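PDB 1ZL9: probable glutathione S-transferase 5 from Caenorhabditis elegans, which conjugates reduced glutathione to a wide range of hydrophobic electrophiles and may help detoxify reactive oxygen species produced during bacterial infection. Local coordinates for residues Lys98-Ser101 / Ser102-Pro106; Val119-Leu122 / Lys123-Phe127; Ile126-Pro129 / Ala130-Lys133. All blocks are in the same frame, centred on the assembly; numbering follows the deposited sequence.

In the fold
All three contacts are local: each joins successive turns within a single helix in the C-terminal, all-helical part of this sigma-class transferase. Contact 1 lies on helix 84-112; contacts 2 and 3 follow each other on helix 119-145 and share Ile126 and Phe127. Contact 2, about 22 Å from the chain centre, is a surface contact near the start of its helix, with charged residues outside and a widened turn. Contacts 1 and 3 are partly buried and meet across the helix pair through the Glu103-Lys133 salt bridge and the packing of Tyr100 on Phe127. Contact 1 reaches glutathione directly through Asp99, beside a water-linked polar flank, whereas contact 3 is largely aromatic.

Contact 1 of 3, residues Lys98-Ser101 / Ser102-Pro106; sequences KDYS and SEARP. With GSH (glutathione), chain D.
Ala104 packs against Tyr100 one turn earlier in the helix: the methyl CB of Ala104 lies 4.3 Å from CE1 of Tyr100, obliquely to the ring, and Ala104 N donates to Tyr100 O at 2.9 Å. Both residues are buried against helix 119-145, which makes this the packed side; Ser102 and Arg105, by contrast, are exposed, and their polar side is organised by water. One water donates to Lys98 O (2.8 Å), bonds Ser102 OG and accepts from Arg105 NH2 at 3.0 Å, so it ties three residues spanning two turns. With chi1 of -58°, Ser102 OG sits beside its own backbone N, where a second water links it to Asp99 OD1. Arg105 folds back at chi3, -69°, laying one guanidinium face over Ser101 O. Asp99 OD2 accepts a hydrogen bond from N1 of glutathione at 2.6 Å, a ligand otherwise gripped by Trp39, Lys43, Gln52, Leu53 and Ser66 of the second subunit. The site is thus completed across the dimer interface. Glu103 has its salt-bridge partner in Lys133. Within helix 84-112, Tyr100 and Ala104 touch Phe127 of helix 119-145, while Tyr100 also stacks on Phe134 and meets His165 of helix 157-171.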
loop_
_atom_site.group_PDB
_atom_site.type_symbol
_atom_site.label_atom_id
_atom_site.label_comp_id
_atom_site.label_asym_id
_atom_site.label_seq_id
_atom_site.Cartn_x
_atom_site.Cartn_y
_atom_site.Cartn_z
ATOM N N LYS A 98 -1.589 5.891 3.539
ATOM C CA LYS A 98 -1.977 4.684 4.270
ATOM C C LYS A 98 -1.412 4.617 5.664
ATOM O O LYS A 98 -2.116 4.196 6.559
ATOM C CB LYS A 98 -1.483 3.413 3.573
ATOM C CG LYS A 98 -2.422 2.643 2.827
ATOM C CD LYS A 98 -1.880 1.189 2.613
ATOM C CE LYS A 98 -2.459 0.548 1.339
ATOM N NZ LYS A 98 -3.858 0.115 1.493
ATOM N N ASP A 99 -0.121 4.940 5.848
ATOM C CA ASP A 99 0.494 4.972 7.186
ATOM C C ASP A 99 -0.206 5.999 8.104
ATOM O O ASP A 99 -0.481 5.721 9.233
ATOM C CB ASP A 99 1.989 5.283 7.095
ATOM C CG ASP A 99 2.795 4.169 6.449
ATOM O OD1 ASP A 99 2.268 3.039 6.305
ATOM O OD2 ASP A 99 4.013 4.334 6.112
ATOM N N TYR A 100 -0.506 7.192 7.588
ATOM C CA TYR A 100 -1.229 8.194 8.329
ATOM C C TYR A 100 -2.580 7.631 8.716
ATOM O O TYR A 100 -3.008 7.750 9.863
ATOM C CB TYR A 100 -1.431 9.448 7.466
ATOM C CG TYR A 100 -2.617 10.318 7.804
ATOM C CD1 TYR A 100 -2.647 11.045 8.984
ATOM C CD2 TYR A 100 -3.694 10.455 6.931
ATOM C CE1 TYR A 100 -3.785 11.865 9.291
ATOM C CE2 TYR A 100 -4.784 11.263 7.219
ATOM C CZ TYR A 100 -4.816 11.986 8.379
ATOM O OH TYR A 100 -5.881 12.817 8.682
ATOM N N SER A 101 -3.276 7.051 7.751
ATOM C CA SER A 101 -4.615 6.544 8.011
ATOM C C SER A 101 -4.575 5.452 9.080
ATOM O O SER A 101 -5.521 5.352 9.891
ATOM C CB SER A 101 -5.297 6.013 6.751
ATOM O OG SER A 101 -5.213 6.998 5.747
ATOM N N SER A 102 -3.500 4.658 9.104
ATOM C CA SER A 102 -3.339 3.628 10.136
ATOM C C SER A 102 -3.108 4.235 11.476
ATOM O O SER A 102 -3.674 3.730 12.459
ATOM C CB SER A 102 -2.181 2.618 9.937
ATOM O OG SER A 102 -2.351 1.967 8.728
ATOM N N GLU A 103 -2.330 5.310 11.542
ATOM C CA GLU A 103 -2.061 5.933 12.808
ATOM C C GLU A 103 -3.320 6.594 13.354
ATOM O O GLU A 103 -3.556 6.598 14.580
ATOM C CB GLU A 103 -0.968 7.023 12.709
ATOM C CG GLU A 103 0.419 6.481 12.383
ATOM C CD GLU A 103 1.476 7.600 12.111
ATOM O OE1 GLU A 103 2.596 7.182 11.684
ATOM O OE2 GLU A 103 1.194 8.856 12.295
ATOM N N ALA A 104 -4.102 7.222 12.455
ATOM C CA ALA A 104 -5.296 7.918 12.875
ATOM C C ALA A 104 -6.503 7.041 13.119
ATOM O O ALA A 104 -7.528 7.522 13.644
ATOM C CB ALA A 104 -5.683 8.966 11.860
ATOM N N ARG A 105 -6.415 5.783 12.722
ATOM C CA ARG A 105 -7.570 4.913 12.719
ATOM C C ARG A 105 -8.369 4.858 14.073
ATOM O O ARG A 105 -9.587 4.773 14.026
ATOM C CB ARG A 105 -7.206 3.469 12.296
ATOM C CG ARG A 105 -8.458 2.650 12.065
ATOM C CD ARG A 105 -8.285 1.366 11.256
ATOM N NE ARG A 105 -7.967 1.677 9.856
ATOM C CZ ARG A 105 -6.787 1.421 9.289
ATOM N NH1 ARG A 105 -5.818 0.830 9.986
ATOM N NH2 ARG A 105 -6.571 1.778 8.029
ATOM N N PRO A 106 -7.716 4.767 15.245
ATOM C CA PRO A 106 -8.439 4.719 16.543
ATOM C C PRO A 106 -9.433 5.901 16.715
ATOM O O PRO A 106 -10.543 5.692 17.193
ATOM C CB PRO A 106 -7.315 4.748 17.570
ATOM C CG PRO A 106 -6.194 4.061 16.857
ATOM C CD PRO A 106 -6.273 4.584 15.452
HETATM N N1 GSH D . 5.282 2.309 5.041
HETATM C CA1 GSH D . 6.679 2.239 5.308
HETATM C C1 GSH D . 7.419 1.504 4.262
HETATM O O11 GSH D . 8.656 1.764 3.696
HETATM O O12 GSH D . 6.864 0.399 3.777
HETATM C CB1 GSH D . 7.134 1.980 6.686
HETATM C CG1 GSH D . 8.556 2.539 6.845
HETATM C CD1 GSH D . 9.112 2.244 8.232
HETATM O OE1 GSH D . 8.244 1.885 9.196
HETATM N N2 GSH D . 10.409 2.347 8.470
HETATM C CA2 GSH D . 11.031 2.026 9.758
HETATM C C2 GSH D . 11.946 3.106 10.226
HETATM O O2 GSH D . 12.785 3.692 9.327
HETATM C CB2 GSH D . 11.827 0.757 9.554
HETATM S SG2 GSH D . 12.592 0.288 11.117
HETATM N N3 GSH D . 11.983 3.455 11.497
HETATM C CA3 GSH D . 12.969 4.359 12.037
HETATM C C3 GSH D . 12.425 5.720 12.368
HETATM O O31 GSH D . 11.079 6.023 12.132
HETATM O O32 GSH D . 13.208 6.656 12.839
HETATM O O HOH W 1 -4.119 2.255 6.435
HETATM O O HOH W 2 0.149 1.434 7.087
#

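Contact 2 of 3, residues Val119-Leu122 / Lys123-Phe127; sequences VETL and KKDIF
Leu122 O takes two backbone donors from the following turn, Ile126 N at 2.9 Å and Phe127 N at 3.1 Å. The second is the straighter, with an N-H...O angle of 166°, and it spans five residues instead of four; this is the signature of a pi-type turn at 123-127, where the helix widens locally. The turns before it are regular at their ends and slacker between. Lys123 N reaches Val119 O at 2.8 Å and Asp125 N reaches Thr121 O at 2.9 Å, but Lys124 N has two weak bonds, to Glu120 O and to Thr121 O, both long at 3.3 Å.

The side chains add their own polar pairs. Lys124 NZ forms a salt bridge with Asp125 OD1 at 3.0 Å, approaching on the syn side and 29° out of the carboxylate plane. CG of Lys124 lies between the backbone N and the carbonyl carbon (chi1 75°), and the bend at chi4 brings NZ to OD1. The other carboxylate oxygen, Asp125 OD2, lies 3.5 Å from the methyl CG2 of Thr121, the two side chains running side by side. The Thr121 hydroxyl is directed elsewhere: OG1 is hydrogen-bonded to OD1 of Asp118, just ahead of the helix.

Apolar contact is slight and falls on one flank, where Leu122 CD2 and Ile126 CG1 lie alongside each other, 4.0 Å apart. Charged side chains occupy the exposed surface. On the flank of helix 119-145 that faces helix 84-112, Val119 and Lys123 rest on Tyr107 and Leu122 on Ala110, so the segment packs along the later turns of helix 84-112, while Phe127 stacks on Tyr107.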
loop_
_atom_site.group_PDB
_atom_site.type_symbol
_atom_site.label_atom_id
_atom_site.label_comp_id
_atom_site.label_asym_id
_atom_site.label_seq_id
_atom_site.Cartn_x
_atom_site.Cartn_y
_atom_site.Cartn_z
ATOM N N VAL A 119 -13.554 10.356 22.316
ATOM C CA VAL A 119 -13.270 11.060 21.075
ATOM C C VAL A 119 -12.354 12.224 21.337
ATOM O O VAL A 119 -11.402 12.375 20.652
ATOM C CB VAL A 119 -14.557 11.517 20.349
ATOM C CG1 VAL A 119 -14.257 12.379 19.140
ATOM C CG2 VAL A 119 -15.352 10.259 19.876
ATOM N N GLU A 120 -12.659 13.058 22.325
ATOM C CA GLU A 120 -11.836 14.213 22.637
ATOM C C GLU A 120 -10.384 13.862 22.941
ATOM O O GLU A 120 -9.422 14.473 22.451
ATOM C CB GLU A 120 -12.485 14.945 23.830
ATOM C CG GLU A 120 -11.748 16.159 24.302
ATOM C CD GLU A 120 -12.531 16.909 25.401
ATOM O OE1 GLU A 120 -13.326 17.831 25.022
ATOM O OE2 GLU A 120 -12.339 16.546 26.594
ATOM N N THR A 121 -10.211 12.825 23.695
ATOM C CA THR A 121 -8.893 12.353 24.052
ATOM C C THR A 121 -8.130 11.779 22.868
ATOM O O THR A 121 -6.968 12.104 22.647
ATOM C CB THR A 121 -9.059 11.336 25.212
ATOM O OG1 THR A 121 -9.640 12.046 26.315
ATOM C CG2 THR A 121 -7.784 10.816 25.668
ATOM N N LEU A 122 -8.805 10.952 22.099
ATOM C CA LEU A 122 -8.230 10.404 20.895
ATOM C C LEU A 122 -7.929 11.497 19.910
ATOM O O LEU A 122 -6.898 11.418 19.260
ATOM C CB LEU A 122 -9.149 9.393 20.231
ATOM C CG LEU A 122 -9.288 8.113 21.027
ATOM C CD1 LEU A 122 -10.480 7.339 20.540
ATOM C CD2 LEU A 122 -8.057 7.256 20.984
ATOM N N LYS A 123 -8.768 12.523 19.812
ATOM C CA LYS A 123 -8.478 13.597 18.862
ATOM C C LYS A 123 -7.074 14.199 19.163
ATOM O O LYS A 123 -6.244 14.391 18.272
ATOM C CB LYS A 123 -9.507 14.682 18.944
ATOM C CG LYS A 123 -9.395 15.745 17.840
ATOM C CD LYS A 123 -10.467 16.806 17.904
ATOM C CE LYS A 123 -10.115 17.982 16.979
ATOM N NZ LYS A 123 -11.174 19.093 16.968
ATOM N N LYS A 124 -6.803 14.513 20.435
ATOM C CA LYS A 124 -5.588 15.243 20.748
ATOM C C LYS A 124 -4.361 14.347 20.925
ATOM O O LYS A 124 -3.241 14.696 20.575
ATOM C CB LYS A 124 -5.830 16.133 21.973
ATOM C CG LYS A 124 -5.873 15.394 23.291
ATOM C CD LYS A 124 -6.267 16.358 24.461
ATOM C CE LYS A 124 -6.199 15.606 25.798
ATOM N NZ LYS A 124 -4.825 15.212 26.068
ATOM N N ASP A 125 -4.560 13.171 21.471
ATOM C CA ASP A 125 -3.459 12.269 21.727
ATOM C C ASP A 125 -3.046 11.452 20.506
ATOM O O ASP A 125 -1.908 11.025 20.399
ATOM C CB ASP A 125 -3.877 11.281 22.824
ATOM C CG ASP A 125 -3.958 11.935 24.212
ATOM O OD1 ASP A 125 -3.615 13.134 24.354
ATOM O OD2 ASP A 125 -4.332 11.290 25.185
ATOM N N ILE A 126 -3.989 11.133 19.633
ATOM C CA ILE A 126 -3.662 10.256 18.494
ATOM C C ILE A 126 -3.796 10.965 17.134
ATOM O O ILE A 126 -2.904 10.927 16.283
ATOM C CB ILE A 126 -4.601 8.982 18.513
ATOM C CG1 ILE A 126 -4.337 8.061 19.728
ATOM C CG2 ILE A 126 -4.430 8.176 17.247
ATOM C CD1 ILE A 126 -2.927 7.656 19.965
ATOM N N PHE A 127 -4.945 11.574 16.906
ATOM C CA PHE A 127 -5.213 12.084 15.578
ATOM C C PHE A 127 -4.319 13.297 15.267
ATOM O O PHE A 127 -3.654 13.306 14.277
ATOM C CB PHE A 127 -6.692 12.432 15.397
ATOM C CG PHE A 127 -6.936 13.196 14.135
ATOM C CD1 PHE A 127 -6.832 12.542 12.873
ATOM C CD2 PHE A 127 -7.193 14.549 14.158
ATOM C CE1 PHE A 127 -7.067 13.264 11.689
ATOM C CE2 PHE A 127 -7.393 15.278 12.922
ATOM C CZ PHE A 127 -7.294 14.633 11.732
#

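Contact 3 of 3, residues Ile126-Pro129 / Ala130-Lys133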
loop_
_atom_site.group_PDB
_atom_site.type_symbol
_atom_site.label_atom_id
_atom_site.label_comp_id
_atom_site.label_asym_id
_atom_site.label_seq_id
_atom_site.Cartn_x
_atom_site.Cartn_y
_atom_site.Cartn_z
ATOM N N ILE A 126 -3.989 11.133 19.633
ATOM C CA ILE A 126 -3.662 10.256 18.494
ATOM C C ILE A 126 -3.796 10.965 17.134
ATOM O O ILE A 126 -2.904 10.927 16.283
ATOM C CB ILE A 126 -4.601 8.982 18.513
ATOM C CG1 ILE A 126 -4.337 8.061 19.728
ATOM C CG2 ILE A 126 -4.430 8.176 17.247
ATOM C CD1 ILE A 126 -2.927 7.656 19.965
ATOM N N PHE A 127 -4.945 11.574 16.906
ATOM C CA PHE A 127 -5.213 12.084 15.578
ATOM C C PHE A 127 -4.319 13.297 15.267
ATOM O O PHE A 127 -3.654 13.306 14.277
ATOM C CB PHE A 127 -6.692 12.432 15.397
ATOM C CG PHE A 127 -6.936 13.196 14.135
ATOM C CD1 PHE A 127 -6.832 12.542 12.873
ATOM C CD2 PHE A 127 -7.193 14.549 14.158
ATOM C CE1 PHE A 127 -7.067 13.264 11.689
ATOM C CE2 PHE A 127 -7.393 15.278 12.922
ATOM C CZ PHE A 127 -7.294 14.633 11.732
ATOM N N LEU A 128 -4.285 14.301 16.133
ATOM C CA LEU A 128 -3.636 15.547 15.749
ATOM C C LEU A 128 -2.151 15.402 15.500
ATOM O O LEU A 128 -1.635 15.986 14.522
ATOM C CB LEU A 128 -3.945 16.702 16.736
ATOM C CG LEU A 128 -5.377 17.211 16.540
ATOM C CD1 LEU A 128 -5.784 18.156 17.684
ATOM C CD2 LEU A 128 -5.545 17.951 15.230
ATOM N N PRO A 129 -1.433 14.638 16.306
ATOM C CA PRO A 129 -0.043 14.355 15.972
ATOM C C PRO A 129 0.121 13.648 14.599
ATOM O O PRO A 129 0.998 13.969 13.802
ATOM C CB PRO A 129 0.405 13.440 17.106
ATOM C CG PRO A 129 -0.458 13.854 18.314
ATOM C CD PRO A 129 -1.790 14.111 17.637
ATOM N N ALA A 130 -0.758 12.702 14.288
ATOM C CA ALA A 130 -0.666 12.034 12.985
ATOM C C ALA A 130 -0.885 12.984 11.780
ATOM O O ALA A 130 -0.167 12.933 10.741
ATOM C CB ALA A 130 -1.652 10.899 12.937
ATOM N N PHE A 131 -1.929 13.761 11.927
ATOM C CA PHE A 131 -2.385 14.732 10.969
ATOM C C PHE A 131 -1.300 15.754 10.734
ATOM O O PHE A 131 -1.016 16.071 9.622
ATOM C CB PHE A 131 -3.639 15.447 11.491
ATOM C CG PHE A 131 -4.056 16.614 10.671
ATOM C CD1 PHE A 131 -4.692 16.421 9.443
ATOM C CD2 PHE A 131 -3.864 17.911 11.154
ATOM C CE1 PHE A 131 -5.078 17.511 8.688
ATOM C CE2 PHE A 131 -4.230 19.008 10.434
ATOM C CZ PHE A 131 -4.859 18.794 9.150
ATOM N N GLU A 132 -0.713 16.265 11.798
ATOM C CA GLU A 132 0.302 17.327 11.663
ATOM C C GLU A 132 1.589 16.784 11.018
ATOM O O GLU A 132 2.217 17.445 10.178
ATOM C CB GLU A 132 0.560 17.962 13.031
ATOM C CG GLU A 132 -0.679 18.782 13.407
ATOM C CD GLU A 132 -0.593 19.612 14.682
ATOM O OE1 GLU A 132 0.455 19.581 15.349
ATOM O OE2 GLU A 132 -1.615 20.294 14.990
ATOM N N LYS A 133 1.948 15.561 11.326
ATOM C CA LYS A 133 3.110 14.963 10.683
ATOM C C LYS A 133 2.871 14.780 9.175
ATOM O O LYS A 133 3.681 15.170 8.352
ATOM C CB LYS A 133 3.403 13.641 11.350
ATOM C CG LYS A 133 4.417 12.754 10.682
ATOM C CD LYS A 133 4.815 11.565 11.605
ATOM C CE LYS A 133 4.885 10.209 10.908
ATOM N NZ LYS A 133 4.222 9.045 11.797
#
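Phe131 CB sits over one face of the Phe127 ring, 4.1 Å from its centroid and 22° off the ring normal, a CH-pi contact displaced toward the rim. Its closest ring atom is CZ of Phe127, at 3.8 Å. The two rings themselves overlap little: their planes are inclined by only 26°, yet the centroids stand 5.5 Å apart, so it is the methylene of Phe131, more than its ring, that covers Phe127. Both residues hold CG anti to the backbone N, which sends the two side chains off the helix in similar directions, one turn apart. Leu128 adds a lighter touch, its CD2 lying 4.4 Å from CD2 of Phe131, obliquely to that ring.

The backbone behind these rings fixes their spacing. Phe131 N donates to Phe127 O at 3.0 Å, almost straight at 171°, and Glu132 N to Leu128 O at 2.9 Å. Lys133 N donates a hydrogen bond to Pro129 O. Pro129 has no N-H to offer the preceding turn, and the helix is kinked there; next to it, the bond from Ala130 N to Ile126 O is weak at 3.4 Å. The helical bonding therefore tightens again just after the proline.

Farther out, Phe131 meets Phe176 edge to face and also contacts the rings of Tyr135 and Phe179, so its ring belongs to an aromatic cluster. On another side of the helix, Lys133 carries the salt bridge to helix 84-112, while Glu132 has a weak, long ion pair with Lys178. The Phe127/Phe131 flank packs against both helix 84-112 and helix 157-171: Phe131 touches Tyr100 of the first, both rings touch Leu169 of the second, and Ala130 rests on Glu103 of helix 84-112.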